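Local coordinates for 16 kDa salivary peptide (Culex quinquefasciatus, PDB 7KCG), which is a mosquito salivary protein of unknown function with a ricin-type beta-trefoil fold that may bind sugars, at residues 26-29 / 35-38; 28-33 / 69-74; 56-59 / 64-67. All coordinates share one frame; numbering follows the deposited sequence.

Interaction 1 (26-29 / 35-38)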
loop_
_atom_site.group_PDB
_atom_site.type_symbol
_atom_site.label_atom_id
_atom_site.label_comp_id
_atom_site.label_asym_id
_atom_site.label_seq_id
_atom_site.Cartn_x
_atom_site.Cartn_y
_atom_site.Cartn_z
ATOM N N SER A 26 -0.039 11.559 3.045
ATOM C CA SER A 26 0.307 12.842 2.454
ATOM C C SER A 26 -0.318 13.978 3.254
ATOM O O SER A 26 -1.299 13.792 3.982
ATOM C CB SER A 26 -0.151 12.928 0.992
ATOM O OG SER A 26 0.217 14.172 0.420
ATOM N N ILE A 27 0.275 15.165 3.105
ATOM C CA ILE A 27 -0.326 16.379 3.644
ATOM C C ILE A 27 -1.506 16.831 2.796
ATOM O O ILE A 27 -2.310 17.658 3.248
ATOM C CB ILE A 27 0.716 17.511 3.737
ATOM C CG1 ILE A 27 1.971 17.037 4.474
ATOM N N SER A 28 -1.628 16.318 1.576
ATOM C CA SER A 28 -2.638 16.766 0.630
ATOM C C SER A 28 -3.830 15.817 0.609
ATOM O O SER A 28 -3.695 14.608 0.822
ATOM C CB SER A 28 -2.038 16.885 -0.773
ATOM O OG SER A 28 -3.047 17.093 -1.745
ATOM N N THR A 29 -5.003 16.419 0.407
ATOM C CA THR A 29 -6.260 15.644 0.376
ATOM C C THR A 29 -6.853 15.810 -1.017
ATOM O O THR A 29 -6.600 16.842 -1.608
ATOM C CB THR A 29 -7.145 16.092 1.548
ATOM O OG1 THR A 29 -7.353 17.497 1.421
ATOM C CG2 THR A 29 -6.547 15.798 2.902
ATOM N N ARG A 35 -7.744 11.108 1.329
ATOM C CA ARG A 35 -6.397 11.708 1.514
ATOM C C ARG A 35 -5.404 10.983 0.612
ATOM O O ARG A 35 -5.574 9.795 0.378
ATOM C CB ARG A 35 -5.932 11.639 2.968
ATOM C CG ARG A 35 -4.511 12.115 3.230
ATOM C CD ARG A 35 -4.040 11.918 4.656
ATOM N NE ARG A 35 -5.117 12.069 5.611
ATOM C CZ ARG A 35 -5.526 13.228 6.104
ATOM N NH1 ARG A 35 -4.934 14.348 5.733
ATOM N NH2 ARG A 35 -6.523 13.261 6.965
ATOM N N HIS A 36 -4.400 11.693 0.120
ATOM C CA HIS A 36 -3.456 11.096 -0.850
ATOM C C HIS A 36 -2.373 10.294 -0.143
ATOM O O HIS A 36 -2.243 10.421 1.068
ATOM C CB HIS A 36 -2.857 12.210 -1.700
ATOM C CG HIS A 36 -3.673 12.552 -2.899
ATOM N ND1 HIS A 36 -4.147 13.825 -3.129
ATOM C CD2 HIS A 36 -4.095 11.797 -3.934
ATOM C CE1 HIS A 36 -4.824 13.838 -4.256
ATOM N NE2 HIS A 36 -4.810 12.608 -4.766
ATOM N N VAL A 37 -1.638 9.498 -0.902
ATOM C CA VAL A 37 -0.533 8.733 -0.335
ATOM C C VAL A 37 0.764 9.190 -0.986
ATOM O O VAL A 37 0.784 9.624 -2.144
ATOM C CB VAL A 37 -0.704 7.212 -0.511
ATOM C CG1 VAL A 37 -1.889 6.712 0.292
ATOM C CG2 VAL A 37 -0.871 6.875 -1.978
ATOM N N SER A 38 1.851 9.079 -0.234
ATOM C CA SER A 38 3.128 9.584 -0.707
ATOM C C SER A 38 4.254 8.744 -0.106
ATOM O O SER A 38 4.031 7.629 0.380
ATOM C CB SER A 38 3.253 11.078 -0.372
ATOM O OG SER A 38 4.209 11.676 -1.218
#
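T29 and R35 face each other as an antiparallel, non-hydrogen-bonded pair with their CA atoms 4.1 Å apart, and the backbones of 26-29 and 35-38 are tied around H36: its N donates to S28 O over 3.1 Å in a nearly straight bond (170°), while its O takes only a weak, bent bond from S26 N. The chain turns a corner at I27, between the two residues that grip H36. The corner is spanned by an ST turn: S26 OG, placed anti to its own N (chi1 -179°), accepts from S28 N at 3.1 Å. The same serine presents its CB to the other strand, resting on H36 O and lying 4.1 Å from S38 CB.

R35 runs along the edge of the corner. Its CG and CD pass the carbonyls of S28 and S26, with CD 3.4 Å from S26 O, and the chain then bends at chi3 (-34°) to carry the guanidinium past T29. There the T29 methyl CG2 approaches NH1 of R35 obliquely at 3.6 Å, a packing contact with no polar bond in it. The charged end looks elsewhere: NE of R35 makes a salt bridge with E64. On the H36 side, S28 OG sits near the plane of the imidazole at its ND1 edge, 3.7 Å away, and CB of H36 packs on S28 O.

This is the outer part of the beta hairpin 22-29/34-40 in the trefoil, near the protein surface. S38 OG is hydrogen-bonded to D123 O, from the loop between strands 115-118 and 125-128. Strand 34-40 has strand 76-81 as its other neighbour, where V37 packs on V78 and L80 and the ring of H36 meets F79.

Interaction 2 (28-33 / 69-74). With FMT (formic acid), chain C.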
loop_
_atom_site.group_PDB
_atom_site.type_symbol
_atom_site.label_atom_id
_atom_site.label_comp_id
_atom_site.label_asym_id
_atom_site.label_seq_id
_atom_site.Cartn_x
_atom_site.Cartn_y
_atom_site.Cartn_z
ATOM N N SER A 28 -1.628 16.318 1.576
ATOM C CA SER A 28 -2.638 16.766 0.630
ATOM C C SER A 28 -3.830 15.817 0.609
ATOM O O SER A 28 -3.695 14.608 0.822
ATOM C CB SER A 28 -2.038 16.885 -0.773
ATOM O OG SER A 28 -3.047 17.093 -1.745
ATOM N N THR A 29 -5.003 16.419 0.407
ATOM C CA THR A 29 -6.260 15.644 0.376
ATOM C C THR A 29 -6.853 15.810 -1.017
ATOM O O THR A 29 -6.600 16.842 -1.608
ATOM C CB THR A 29 -7.145 16.092 1.548
ATOM O OG1 THR A 29 -7.353 17.497 1.421
ATOM C CG2 THR A 29 -6.547 15.798 2.902
ATOM N N HIS A 30 -7.542 14.806 -1.542
ATOM C CA HIS A 30 -8.256 14.917 -2.842
ATOM C C HIS A 30 -9.648 15.472 -2.533
ATOM O O HIS A 30 -10.222 16.112 -3.420
ATOM C CB HIS A 30 -8.340 13.521 -3.451
ATOM C CG HIS A 30 -9.056 13.363 -4.744
ATOM N ND1 HIS A 30 -8.429 13.535 -5.954
ATOM C CD2 HIS A 30 -10.308 12.949 -5.020
ATOM C CE1 HIS A 30 -9.280 13.284 -6.924
ATOM N NE2 HIS A 30 -10.436 12.922 -6.376
ATOM N N ASP A 31 -10.165 15.207 -1.330
ATOM C CA ASP A 31 -11.480 15.718 -0.865
ATOM C C ASP A 31 -11.519 15.510 0.642
ATOM O O ASP A 31 -10.466 15.221 1.205
ATOM C CB ASP A 31 -12.699 15.190 -1.625
ATOM C CG ASP A 31 -12.847 13.694 -1.782
ATOM O OD1 ASP A 31 -12.831 13.007 -0.768
ATOM O OD2 ASP A 31 -13.052 13.247 -2.919
ATOM N N ALA A 32 -12.680 15.639 1.273
ATOM C CA ALA A 32 -12.704 15.563 2.748
ATOM C C ALA A 32 -12.877 14.108 3.139
ATOM O O ALA A 32 -12.865 13.820 4.330
ATOM N N ASP A 33 -13.064 13.256 2.148
ATOM C CA ASP A 33 -13.224 11.812 2.410
ATOM C C ASP A 33 -11.985 11.065 1.908
ATOM O O ASP A 33 -11.814 9.926 2.319
ATOM C CB ASP A 33 -14.423 11.288 1.636
ATOM C CG ASP A 33 -15.746 11.822 2.148
ATOM O OD1 ASP A 33 -15.843 12.083 3.363
ATOM O OD2 ASP A 33 -16.666 11.967 1.326
ATOM N N SER A 69 -9.259 3.378 -5.878
ATOM C CA SER A 69 -10.490 4.083 -6.203
ATOM C C SER A 69 -10.950 3.792 -7.625
ATOM O O SER A 69 -10.163 3.432 -8.501
ATOM C CB SER A 69 -10.287 5.589 -6.015
ATOM O OG SER A 69 -11.334 6.354 -6.603
ATOM N N GLN A 70 -12.252 3.981 -7.851
ATOM C CA GLN A 70 -12.778 3.961 -9.211
ATOM C C GLN A 70 -12.246 5.130 -10.027
ATOM O O GLN A 70 -12.032 4.996 -11.237
ATOM C CB GLN A 70 -14.305 3.994 -9.192
ATOM C CG GLN A 70 -14.958 2.652 -8.900
ATOM C CD GLN A 70 -15.856 2.186 -10.035
ATOM O OE1 GLN A 70 -16.986 2.659 -10.183
ATOM N NE2 GLN A 70 -15.351 1.264 -10.852
ATOM N N GLN A 71 -12.037 6.254 -9.356
ATOM C CA GLN A 71 -11.571 7.493 -10.011
ATOM C C GLN A 71 -10.157 7.273 -10.516
ATOM O O GLN A 71 -9.426 6.481 -9.903
ATOM C CB GLN A 71 -11.594 8.611 -8.977
ATOM C CG GLN A 71 -12.959 8.821 -8.345
ATOM C CD GLN A 71 -13.019 10.104 -7.555
ATOM O OE1 GLN A 71 -12.330 11.071 -7.856
ATOM N NE2 GLN A 71 -13.850 10.118 -6.530
ATOM N N LYS A 72 -9.789 7.979 -11.582
ATOM C CA LYS A 72 -8.467 7.731 -12.194
ATOM C C LYS A 72 -7.885 8.986 -12.822
ATOM O O LYS A 72 -8.648 9.740 -13.426
ATOM C CB LYS A 72 -8.542 6.606 -13.233
ATOM C CG LYS A 72 -9.919 6.213 -13.738
ATOM C CD LYS A 72 -9.949 4.802 -14.273
ATOM N N PHE A 73 -6.596 9.228 -12.608
ATOM C CA PHE A 73 -5.892 10.311 -13.328
ATOM C C PHE A 73 -5.425 9.622 -14.607
ATOM O O PHE A 73 -6.237 9.431 -15.533
ATOM C CB PHE A 73 -4.811 10.919 -12.426
ATOM C CG PHE A 73 -3.829 9.999 -11.734
ATOM C CD1 PHE A 73 -4.181 9.281 -10.606
ATOM C CD2 PHE A 73 -2.518 9.903 -12.176
ATOM C CE1 PHE A 73 -3.273 8.446 -9.976
ATOM C CE2 PHE A 73 -1.612 9.061 -11.554
ATOM C CZ PHE A 73 -1.990 8.339 -10.449
ATOM N N ASN A 74 -4.164 9.216 -14.661
ATOM C CA ASN A 74 -3.714 8.348 -15.774
ATOM C C ASN A 74 -3.886 6.959 -15.157
ATOM O O ASN A 74 -4.583 6.110 -15.741
HETATM C C FMT C . -13.842 5.602 -4.550
HETATM O O1 FMT C . -13.944 4.701 -5.356
HETATM O O2 FMT C . -13.363 6.777 -4.791
#
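H30 and Q71 meet through a single side-chain hydrogen bond that spans two surface segments of the beta-trefoil: the turn after strand 22-29 and the short strand 71-72. The backbones stay well apart, with CA of H30 and CA of Q71 separated by 10.8 Å, so the contact depends on both side chains reaching out.

Take Q71 from its CB outward. Chi1 of -57° sets CG beside the backbone N, and from there the chain runs extended. Q71 CG passes 4.1 Å from O2 of a formic acid molecule, probably carried over from the crystallisation liquor. At the amide, Q71 NE2 only comes within 3.8 Å of formic acid O2, while Q71 OE1 accepts from H30 NE2 at 3.0 Å. The bond is moderately bent, 145° at the hydrogen, and the imidazole and amide planes are turned 58° apart. The donor lies tilted from the carbonyl plane, and OE1 somewhat out of the ring plane. The ring of H30 also meets those of Y77 and F79 on strand 76-81.

Each segment is shaped by its own small turn. D31 OD1 accepts from D33 N in an Asx turn and is also salt-bridged to R34, while S69 OG accepts from Q71 N at 2.8 Å in an ST turn that closes the corner at Q70. The formic acid fits against this corner, with R34 NE as a further partner: S69 OG donates to its O2 at 2.8 Å, and Q70 N points almost straight at its O1, 3.1 Å away.

Interaction 3 (56-59 / 64-67)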
loop_
_atom_site.group_PDB
_atom_site.type_symbol
_atom_site.label_atom_id
_atom_site.label_comp_id
_atom_site.label_asym_id
_atom_site.label_seq_id
_atom_site.Cartn_x
_atom_site.Cartn_y
_atom_site.Cartn_z
ATOM N N ARG A 56 -5.976 -6.076 5.159
ATOM C CA ARG A 56 -6.245 -4.644 5.168
ATOM C C ARG A 56 -5.002 -3.891 5.631
ATOM O O ARG A 56 -4.237 -4.378 6.465
ATOM C CB ARG A 56 -7.426 -4.319 6.077
ATOM C CG ARG A 56 -8.728 -4.924 5.583
ATOM C CD ARG A 56 -9.916 -4.325 6.312
ATOM N NE ARG A 56 -11.166 -4.816 5.750
ATOM C CZ ARG A 56 -12.014 -4.090 5.032
ATOM N NH1 ARG A 56 -11.771 -2.801 4.791
ATOM N NH2 ARG A 56 -13.129 -4.661 4.579
ATOM N N ILE A 57 -4.817 -2.689 5.082
ATOM C CA ILE A 57 -3.657 -1.850 5.356
ATOM C C ILE A 57 -4.169 -0.491 5.813
ATOM O O ILE A 57 -4.887 0.184 5.065
ATOM C CB ILE A 57 -2.757 -1.699 4.116
ATOM C CG1 ILE A 57 -2.291 -3.072 3.603
ATOM C CG2 ILE A 57 -1.532 -0.822 4.417
ATOM C CD1 ILE A 57 -1.595 -2.979 2.226
ATOM N N ARG A 58 -3.777 -0.083 7.010
ATOM C CA ARG A 58 -4.227 1.184 7.636
ATOM C C ARG A 58 -3.049 2.065 8.051
ATOM O O ARG A 58 -2.137 1.570 8.649
ATOM C CB ARG A 58 -5.076 0.885 8.867
ATOM C CG ARG A 58 -5.890 2.066 9.347
ATOM C CD ARG A 58 -6.781 1.680 10.486
ATOM N NE ARG A 58 -7.832 0.753 10.150
ATOM C CZ ARG A 58 -9.057 1.100 9.853
ATOM N NH1 ARG A 58 -9.389 2.367 9.809
ATOM N NH2 ARG A 58 -9.953 0.185 9.589
ATOM N N ASN A 59 -3.134 3.347 7.725
ATOM C CA ASN A 59 -2.107 4.351 8.082
ATOM C C ASN A 59 -2.250 4.654 9.559
ATOM O O ASN A 59 -3.260 5.155 9.924
ATOM C CB ASN A 59 -2.296 5.628 7.289
ATOM C CG ASN A 59 -1.289 6.682 7.658
ATOM O OD1 ASN A 59 -1.497 7.428 8.597
ATOM N ND2 ASN A 59 -0.207 6.747 6.918
ATOM N N GLU A 64 -6.436 5.717 8.858
ATOM C CA GLU A 64 -7.231 5.630 7.644
ATOM C C GLU A 64 -6.810 4.438 6.792
ATOM O O GLU A 64 -5.622 4.111 6.710
ATOM C CB GLU A 64 -7.093 6.927 6.847
ATOM C CG GLU A 64 -7.627 8.142 7.603
ATOM C CD GLU A 64 -7.065 9.462 7.083
ATOM O OE1 GLU A 64 -6.279 9.453 6.113
ATOM O OE2 GLU A 64 -7.422 10.522 7.647
ATOM N N GLU A 65 -7.794 3.783 6.171
ATOM C CA GLU A 65 -7.543 2.595 5.360
ATOM C C GLU A 65 -7.011 2.963 3.986
ATOM O O GLU A 65 -7.463 3.922 3.364
ATOM C CB GLU A 65 -8.822 1.782 5.167
ATOM C CG GLU A 65 -9.296 0.999 6.351
ATOM C CD GLU A 65 -10.372 0.001 5.957
ATOM O OE1 GLU A 65 -11.480 0.431 5.548
ATOM O OE2 GLU A 65 -10.104 -1.216 6.048
ATOM N N LEU A 66 -6.061 2.167 3.501
ATOM C CA LEU A 66 -5.546 2.315 2.151
ATOM C C LEU A 66 -6.475 1.614 1.167
ATOM O O LEU A 66 -6.844 0.458 1.376
ATOM C CB LEU A 66 -4.139 1.704 2.076
ATOM C CG LEU A 66 -3.424 1.892 0.751
ATOM C CD1 LEU A 66 -2.961 3.327 0.648
ATOM C CD2 LEU A 66 -2.243 0.924 0.640
ATOM N N PHE A 67 -6.867 2.300 0.089
ATOM C CA PHE A 67 -7.749 1.641 -0.871
ATOM C C PHE A 67 -7.506 2.189 -2.267
ATOM O O PHE A 67 -6.905 3.247 -2.445
ATOM C CB PHE A 67 -9.237 1.763 -0.479
ATOM C CG PHE A 67 -9.837 3.125 -0.728
ATOM C CD1 PHE A 67 -9.584 4.170 0.133
ATOM C CD2 PHE A 67 -10.694 3.330 -1.797
ATOM C CE1 PHE A 67 -10.159 5.420 -0.083
ATOM C CE2 PHE A 67 -11.272 4.590 -2.026
ATOM C CZ PHE A 67 -11.001 5.621 -1.169
HETATM O O HOH W 1 -6.739 -1.585 3.362
#
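The beta hairpin 54-59/64-69 is held here by an arginine-glutamate network on one face and by short backbone bonds between its strands. E65 is the hub of the network. Its side chain extends beyond CG to lay OE2 at the edge of the R56 guanidinium, in plane with it, where R56 NH1 donates over 2.6 Å to the syn lone pair of E65 OE2. Guanidinium and carboxylate are nearly coplanar, 18° apart. R56 gets there with an extended chain from CG to NE, which also brings R56 CD to 3.1 Å from E65 OE2.

R58 comes to the same glutamate differently. Its chain bends at chi3 (-67°), turning the guanidinium so that CG of E65 lies over one face, 3.4 Å from R58 NH2. The R58 NH2 to E65 OE2 separation of 3.8 Å makes a long salt bridge, but the oxygen is well out of the guanidinium plane, so only charge acts; NH1 of R58 is bonded to G63 O. Two positive groups beside one carboxylate would be expected to favour its ionised form.

In the antiparallel pairing of this beta-trefoil hairpin, R58 stands opposite E65 as a non-hydrogen-bonded pair. Flanking it, L66 N gives I57 O a bond of 2.8 Å, nearly along the C=O axis, and N59 N gives E64 O another of 2.8 Å. Water 1 joins the strands further along, accepting from I57 N and donating to L66 O.

On the other face I57 and L66 meet through their CB atoms, 4.2 Å apart. L66 packs against V37, V78 and L80, and I57 touches W46. OD1 of N59 accepts from H62 N.

Overall arrangement
All three contacts belong to the same ricin-type beta-trefoil region and reach the same curled antiparallel sheet. Interactions 1 and 2 share S28 and T29 at the end of strand 22-29, lie with centres about 9 Å apart, and touch where H36 CE1 packs on H30 CB. Interaction 3 is more central, about 13 Å from interaction 1 between centres, and is joined to it by the R35-E64 salt bridge and by V37 against L66. Along the chain, hairpin 26-29/35-38 closes before 56-59/64-67 opens, and interaction 2 encloses the latter. A buried hairpin is thus linked to a surface one, and interaction 2 joins the turn of the surface hairpin to the segment that follows strand 64-69.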